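Local coordinates for protein D-aminoacyl-tRNA deacylase (Archaeoglobus fulgidus, PDB 1YQE) that probably hydrolyses D-aminoacyl-tRNAs to free tRNA and D-amino acids, countering the toxicity of these mischarged species, at residues Ser78-Lys83 and Phe154-Ser159; Arg86-Val91 and Glu135-Val140. All coordinates share one frame; numbering follows the deposited sequence.

How the contacts relate
Contacts 1 and 2 lie side by side in one mixed sheet, with centres about 8 Å apart. Four strands run across this end of it in the order 73-81, 152-159, 88-92 and 135-138. Contact 1 joins the first pair and contact 2 the last pair, each parallel. The middle strands, 152-159 and 88-92, are antiparallel and bind the two contacts together, probably through Glu156 N to Thr90 O and Gly158 N to Ile88 O. Along the chain, contact 2 is nested inside the loop closed by contact 1. The adjoining strands bring Arg79, His80, Ser81 and Glu156 of contact 1, and Glu139 of contact 2, together around one pyrophosphate site, Glu139 about 5 Å from the ligand.

Contact 1. Residues Ser78-Lys83 and Phe154-Ser159; sequences SRHSSK and FYEIGS. With POP (pyrophosphate 2-), chain B.
His80 lies across the Glu156 side chain and carries much of this contact. Its CB sits 3.2 Å from Glu156 OE1, and CG also lies near that oxygen. With CG anti to the backbone N (chi1 168°), the ring crosses the Glu156 chain at about a right angle, and the ring and carboxylate planes are only 26° apart. Further out, ND1 makes a weak, bent hydrogen bond to pyrophosphate O5 at 2.9 Å. CE1 approaches the same oxygen, 3.6 Å from O5. A water lies within hydrogen-bonding distance of both ND1 and Glu156 OE1. On the other side of the ring, CD2 packs 3.7 Å from Ser159 OG, whose own hydrogen bond goes to Arg86 O. The far nitrogen, NE2, is hydrogen-bonded to Tyr199 OH.

Two neighbours of His80 also hold the ligand. Ser81 N donates to the same O5 at 3.0 Å. Arg79 NH1 reaches pyrophosphate O1 at 2.9 Å, with the oxygen at the edge of the guanidinium and in its plane. Trp164 makes a cation-pi contact with this arginine.

The backbones belong to parallel strands of the central sheet, but their pairing is loose. His80 N bonds to Ile157 O at 2.9 Å, and Ser82 N to Ser159 O. A cis peptide bond precedes Ser159.

Guanidinium, imidazole and backbone N-H all face the pyrophosphate, and Arg54 adds another donor. The donors gathered here suit an anion, consistent with a site that could receive a phosphate group of the tRNA substrate.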
loop_
_atom_site.group_PDB
_atom_site.type_symbol
_atom_site.label_atom_id
_atom_site.label_comp_id
_atom_site.label_asym_id
_atom_site.label_seq_id
_atom_site.Cartn_x
_atom_site.Cartn_y
_atom_site.Cartn_z
ATOM N N SER A 78 -5.401 -8.651 -1.137
ATOM C CA SER A 78 -6.087 -8.902 -2.389
ATOM C C SER A 78 -5.184 -9.455 -3.476
ATOM O O SER A 78 -3.966 -9.507 -3.336
ATOM C CB SER A 78 -6.724 -7.595 -2.882
ATOM O OG SER A 78 -7.019 -7.654 -4.269
ATOM N N ARG A 79 -5.802 -9.878 -4.567
ATOM C CA ARG A 79 -5.051 -10.390 -5.693
ATOM C C ARG A 79 -4.669 -9.185 -6.546
ATOM O O ARG A 79 -5.219 -8.092 -6.377
ATOM C CB ARG A 79 -5.924 -11.336 -6.518
ATOM C CG ARG A 79 -7.195 -10.688 -7.042
ATOM C CD ARG A 79 -8.018 -11.668 -7.861
ATOM N NE ARG A 79 -9.354 -11.157 -8.145
ATOM C CZ ARG A 79 -9.611 -10.113 -8.924
ATOM N NH1 ARG A 79 -8.620 -9.459 -9.512
ATOM N NH2 ARG A 79 -10.864 -9.719 -9.112
ATOM N N HIS A 80 -3.710 -9.384 -7.442
ATOM C CA HIS A 80 -3.294 -8.335 -8.362
ATOM C C HIS A 80 -3.423 -8.926 -9.761
ATOM O O HIS A 80 -2.837 -9.966 -10.052
ATOM C CB HIS A 80 -1.844 -7.904 -8.117
ATOM C CG HIS A 80 -1.290 -7.035 -9.205
ATOM N ND1 HIS A 80 -1.842 -5.816 -9.538
ATOM C CD2 HIS A 80 -0.273 -7.239 -10.077
ATOM C CE1 HIS A 80 -1.192 -5.308 -10.570
ATOM N NE2 HIS A 80 -0.236 -6.152 -10.917
ATOM N N SER A 81 -4.199 -8.271 -10.617
ATOM C CA SER A 81 -4.389 -8.758 -11.976
ATOM C C SER A 81 -3.598 -7.909 -12.965
ATOM O O SER A 81 -3.699 -6.686 -12.963
ATOM C CB SER A 81 -5.879 -8.733 -12.336
ATOM O OG SER A 81 -6.101 -9.284 -13.623
ATOM N N SER A 82 -2.801 -8.560 -13.805
ATOM C CA SER A 82 -2.003 -7.846 -14.791
ATOM C C SER A 82 -1.836 -8.669 -16.056
ATOM O O SER A 82 -1.747 -9.898 -16.003
ATOM C CB SER A 82 -0.627 -7.501 -14.219
ATOM O OG SER A 82 0.146 -6.780 -15.164
ATOM N N LYS A 83 -1.799 -7.979 -17.192
ATOM C CA LYS A 83 -1.648 -8.629 -18.484
ATOM C C LYS A 83 -0.227 -9.134 -18.717
ATOM O O LYS A 83 0.013 -9.901 -19.649
ATOM C CB LYS A 83 -2.050 -7.662 -19.605
ATOM C CG LYS A 83 -1.321 -6.325 -19.575
ATOM C CD LYS A 83 -1.839 -5.397 -20.663
ATOM C CE LYS A 83 -1.215 -4.012 -20.570
ATOM N NZ LYS A 83 0.252 -4.027 -20.829
ATOM N N PHE A 154 -2.579 -1.741 0.104
ATOM C CA PHE A 154 -2.958 -3.020 -0.476
ATOM C C PHE A 154 -1.730 -3.920 -0.578
ATOM O O PHE A 154 -0.687 -3.508 -1.091
ATOM C CB PHE A 154 -3.554 -2.832 -1.877
ATOM C CG PHE A 154 -5.005 -2.448 -1.872
ATOM C CD1 PHE A 154 -5.410 -1.202 -1.403
ATOM C CD2 PHE A 154 -5.969 -3.334 -2.339
ATOM C CE1 PHE A 154 -6.762 -0.847 -1.402
ATOM C CE2 PHE A 154 -7.313 -2.989 -2.342
ATOM C CZ PHE A 154 -7.711 -1.742 -1.872
ATOM N N TYR A 155 -1.872 -5.140 -0.075
ATOM C CA TYR A 155 -0.811 -6.142 -0.092
ATOM C C TYR A 155 -1.356 -7.237 -0.990
ATOM O O TYR A 155 -2.321 -7.910 -0.634
ATOM C CB TYR A 155 -0.569 -6.640 1.333
ATOM C CG TYR A 155 -0.271 -5.503 2.287
ATOM C CD1 TYR A 155 -1.293 -4.684 2.780
ATOM C CD2 TYR A 155 1.039 -5.196 2.635
ATOM C CE1 TYR A 155 -1.005 -3.579 3.595
ATOM C CE2 TYR A 155 1.338 -4.110 3.439
ATOM C CZ TYR A 155 0.317 -3.302 3.917
ATOM O OH TYR A 155 0.643 -2.225 4.706
ATOM N N GLU A 156 -0.740 -7.416 -2.157
ATOM C CA GLU A 156 -1.259 -8.372 -3.120
ATOM C C GLU A 156 -0.297 -9.416 -3.671
ATOM O O GLU A 156 0.912 -9.370 -3.442
ATOM C CB GLU A 156 -1.863 -7.594 -4.294
ATOM C CG GLU A 156 -2.636 -6.353 -3.862
ATOM C CD GLU A 156 -3.146 -5.521 -5.026
ATOM O OE1 GLU A 156 -2.501 -5.514 -6.099
ATOM O OE2 GLU A 156 -4.190 -4.862 -4.861
ATOM N N ILE A 157 -0.882 -10.348 -4.419
ATOM C CA ILE A 157 -0.168 -11.430 -5.082
ATOM C C ILE A 157 -0.593 -11.371 -6.544
ATOM O O ILE A 157 -1.792 -11.434 -6.836
ATOM C CB ILE A 157 -0.583 -12.804 -4.531
ATOM C CG1 ILE A 157 -0.255 -12.892 -3.043
ATOM C CG2 ILE A 157 0.124 -13.910 -5.300
ATOM C CD1 ILE A 157 -0.699 -14.195 -2.405
ATOM N N GLY A 158 0.339 -11.201 -7.451
ATOM C CA GLY A 158 -0.089 -11.619 -8.776
ATOM C C GLY A 158 0.893 -12.377 -9.654
ATOM O O GLY A 158 1.896 -12.920 -9.191
ATOM N N SER A 159 0.106 -12.380 -10.910
ATOM C CA SER A 159 -0.730 -11.479 -11.702
ATOM C C SER A 159 -1.932 -12.195 -12.308
ATOM O O SER A 159 -2.818 -11.556 -12.879
ATOM C CB SER A 159 0.088 -10.833 -12.825
ATOM O OG SER A 159 1.042 -9.923 -12.305
HETATM P P1 POP B . -8.649 -6.051 -9.539
HETATM O O1 POP B . -8.575 -6.889 -10.805
HETATM O O2 POP B . -9.450 -6.830 -8.489
HETATM O O3 POP B . -9.364 -4.731 -9.788
HETATM O O POP B . -7.146 -5.805 -8.875
HETATM P P2 POP B . -6.011 -4.755 -9.482
HETATM O O4 POP B . -6.432 -4.104 -10.773
HETATM O O5 POP B . -4.725 -5.486 -9.687
HETATM O O6 POP B . -5.809 -3.705 -8.279
HETATM O O HOH W 1 -3.017 -3.705 -7.869
HETATM O O HOH W 2 -4.917 -12.155 -14.949
#

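Contact 2. Residues Arg86-Val91 and Glu135-Val140; sequences RKIFTV and EFTMEV
Glu139 OE2 accepts a short hydrogen bond of 2.5 Å from Thr90 OG1. The hydroxyl comes from the anti side, 16° out of the carboxylate plane. Thr90 reaches it because OG1 stands between its backbone N and carbonyl carbon (chi1 72°). The other carboxylate oxygen, Glu139 OE1, is hydrogen-bonded to His142 NE2. Glu156 OE1, from strand 152-159 on the far side of strand 88-92, lies close to OE2. With an alanine in place of Glu139, the Thr90 hydroxyl and His142 would probably both lose their acceptor, and the hydroxyl would be free to turn.

Beside this bond, Thr90 and Thr137 lie side by side, their CG2 methyls 3.7 Å apart.

Strands 88-92 and 135-138 are parallel neighbours joined through helix 114-125, a beta-alpha-beta crossover. Phe89, Val91 and Phe136 face that helix. Here Val91 CG2 meets the edge of the Phe136 ring, 3.9 Å from CE1. The bend of Met138 at chi2 brings its SD to 3.9 Å from Val91 CB.

The pairing is regular at the start of the strands and looser beyond. Phe89 N donates to Glu135 O at 3.0 Å, and Thr137 N to Phe89 O at 3.1 Å. Glu139 N closes the series on Val91 O.

At the start of both segments, Arg86 NH2 forms a salt bridge of 2.9 Å with Glu135 OE2, which sits at the guanidinium edge; the guanidinium and carboxylate planes are 63° apart.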
loop_
_atom_site.group_PDB
_atom_site.type_symbol
_atom_site.label_atom_id
_atom_site.label_comp_id
_atom_site.label_asym_id
_atom_site.label_seq_id
_atom_site.Cartn_x
_atom_site.Cartn_y
_atom_site.Cartn_z
ATOM N N ARG A 86 3.240 -11.707 -14.881
ATOM C CA ARG A 86 4.401 -11.927 -14.021
ATOM C C ARG A 86 3.996 -12.387 -12.623
ATOM O O ARG A 86 2.919 -12.045 -12.136
ATOM C CB ARG A 86 5.215 -10.637 -13.896
ATOM C CG ARG A 86 5.885 -10.170 -15.176
ATOM C CD ARG A 86 6.472 -8.784 -14.977
ATOM N NE ARG A 86 7.288 -8.722 -13.769
ATOM C CZ ARG A 86 7.845 -7.614 -13.293
ATOM N NH1 ARG A 86 7.676 -6.458 -13.922
ATOM N NH2 ARG A 86 8.572 -7.663 -12.182
ATOM N N LYS A 87 4.863 -13.163 -11.979
ATOM C CA LYS A 87 4.592 -13.632 -10.623
ATOM C C LYS A 87 5.188 -12.583 -9.692
ATOM O O LYS A 87 6.410 -12.445 -9.594
ATOM C CB LYS A 87 5.252 -14.995 -10.382
ATOM C CG LYS A 87 4.678 -16.127 -11.227
ATOM C CD LYS A 87 5.359 -17.450 -10.899
ATOM C CE LYS A 87 4.765 -18.601 -11.696
ATOM N NZ LYS A 87 3.346 -18.864 -11.318
ATOM N N ILE A 88 4.329 -11.833 -9.011
ATOM C CA ILE A 88 4.812 -10.779 -8.136
ATOM C C ILE A 88 4.027 -10.567 -6.852
ATOM O O ILE A 88 2.867 -10.957 -6.736
ATOM C CB ILE A 88 4.840 -9.415 -8.877
ATOM C CG1 ILE A 88 3.483 -9.161 -9.534
ATOM C CG2 ILE A 88 5.955 -9.393 -9.923
ATOM C CD1 ILE A 88 3.396 -7.838 -10.282
ATOM N N PHE A 89 4.703 -9.953 -5.890
ATOM C CA PHE A 89 4.113 -9.575 -4.612
ATOM C C PHE A 89 4.123 -8.053 -4.747
ATOM O O PHE A 89 5.157 -7.482 -5.078
ATOM C CB PHE A 89 5.024 -9.967 -3.445
ATOM C CG PHE A 89 5.108 -11.443 -3.198
ATOM C CD1 PHE A 89 3.991 -12.157 -2.782
ATOM C CD2 PHE A 89 6.317 -12.116 -3.350
ATOM C CE1 PHE A 89 4.070 -13.525 -2.516
ATOM C CE2 PHE A 89 6.409 -13.484 -3.085
ATOM C CZ PHE A 89 5.283 -14.188 -2.668
ATOM N N THR A 90 2.999 -7.385 -4.519
ATOM C CA THR A 90 3.013 -5.934 -4.647
ATOM C C THR A 90 2.435 -5.201 -3.450
ATOM O O THR A 90 1.741 -5.779 -2.611
ATOM C CB THR A 90 2.245 -5.453 -5.903
ATOM O OG1 THR A 90 0.836 -5.624 -5.698
ATOM C CG2 THR A 90 2.676 -6.243 -7.135
ATOM N N VAL A 91 2.763 -3.917 -3.382
ATOM C CA VAL A 91 2.280 -3.026 -2.343
ATOM C C VAL A 91 1.970 -1.689 -3.002
ATOM O O VAL A 91 2.718 -1.220 -3.868
ATOM C CB VAL A 91 3.336 -2.793 -1.237
ATOM C CG1 VAL A 91 2.848 -1.726 -0.264
ATOM C CG2 VAL A 91 3.595 -4.092 -0.487
ATOM N N GLU A 135 8.869 -12.151 -7.617
ATOM C CA GLU A 135 9.645 -10.935 -7.470
ATOM C C GLU A 135 8.785 -9.910 -6.746
ATOM O O GLU A 135 7.565 -9.929 -6.868
ATOM C CB GLU A 135 10.041 -10.407 -8.851
ATOM C CG GLU A 135 10.936 -9.189 -8.827
ATOM C CD GLU A 135 11.347 -8.749 -10.220
ATOM O OE1 GLU A 135 11.974 -9.558 -10.940
ATOM O OE2 GLU A 135 11.043 -7.595 -10.595
ATOM N N PHE A 136 9.413 -9.037 -5.971
ATOM C CA PHE A 136 8.659 -8.004 -5.275
ATOM C C PHE A 136 8.745 -6.691 -6.033
ATOM O O PHE A 136 9.767 -6.372 -6.634
ATOM C CB PHE A 136 9.191 -7.743 -3.867
ATOM C CG PHE A 136 8.675 -6.459 -3.282
ATOM C CD1 PHE A 136 7.346 -6.350 -2.882
ATOM C CD2 PHE A 136 9.482 -5.329 -3.235
ATOM C CE1 PHE A 136 6.826 -5.133 -2.450
ATOM C CE2 PHE A 136 8.970 -4.104 -2.805
ATOM C CZ PHE A 136 7.635 -4.011 -2.412
ATOM N N THR A 137 7.668 -5.918 -5.982
ATOM C CA THR A 137 7.653 -4.628 -6.633
ATOM C C THR A 137 6.565 -3.743 -6.051
ATOM O O THR A 137 5.510 -4.217 -5.616
ATOM C CB THR A 137 7.422 -4.753 -8.157
ATOM O OG1 THR A 137 7.642 -3.478 -8.776
ATOM C CG2 THR A 137 5.998 -5.208 -8.453
ATOM N N MET A 138 6.844 -2.451 -6.012
ATOM C CA MET A 138 5.867 -1.496 -5.543
ATOM C C MET A 138 4.994 -1.238 -6.761
ATOM O O MET A 138 5.373 -1.572 -7.888
ATOM C CB MET A 138 6.539 -0.183 -5.149
ATOM C CG MET A 138 7.296 -0.207 -3.841
ATOM S SD MET A 138 6.202 -0.483 -2.439
ATOM C CE MET A 138 5.340 1.090 -2.364
ATOM N N GLU A 139 3.816 -0.681 -6.518
ATOM C CA GLU A 139 2.909 -0.286 -7.583
ATOM C C GLU A 139 2.645 1.169 -7.246
ATOM O O GLU A 139 2.571 1.526 -6.070
ATOM C CB GLU A 139 1.590 -1.051 -7.527
ATOM C CG GLU A 139 1.588 -2.406 -8.194
ATOM C CD GLU A 139 0.213 -3.039 -8.166
ATOM O OE1 GLU A 139 -0.725 -2.439 -8.734
ATOM O OE2 GLU A 139 0.062 -4.131 -7.573
ATOM N N VAL A 140 2.529 2.019 -8.257
ATOM C CA VAL A 140 2.249 3.421 -7.996
ATOM C C VAL A 140 0.830 3.512 -7.450
ATOM O O VAL A 140 0.085 2.529 -7.467
ATOM C CB VAL A 140 2.336 4.260 -9.286
ATOM C CG1 VAL A 140 3.765 4.266 -9.805
ATOM C CG2 VAL A 140 1.386 3.694 -10.331
#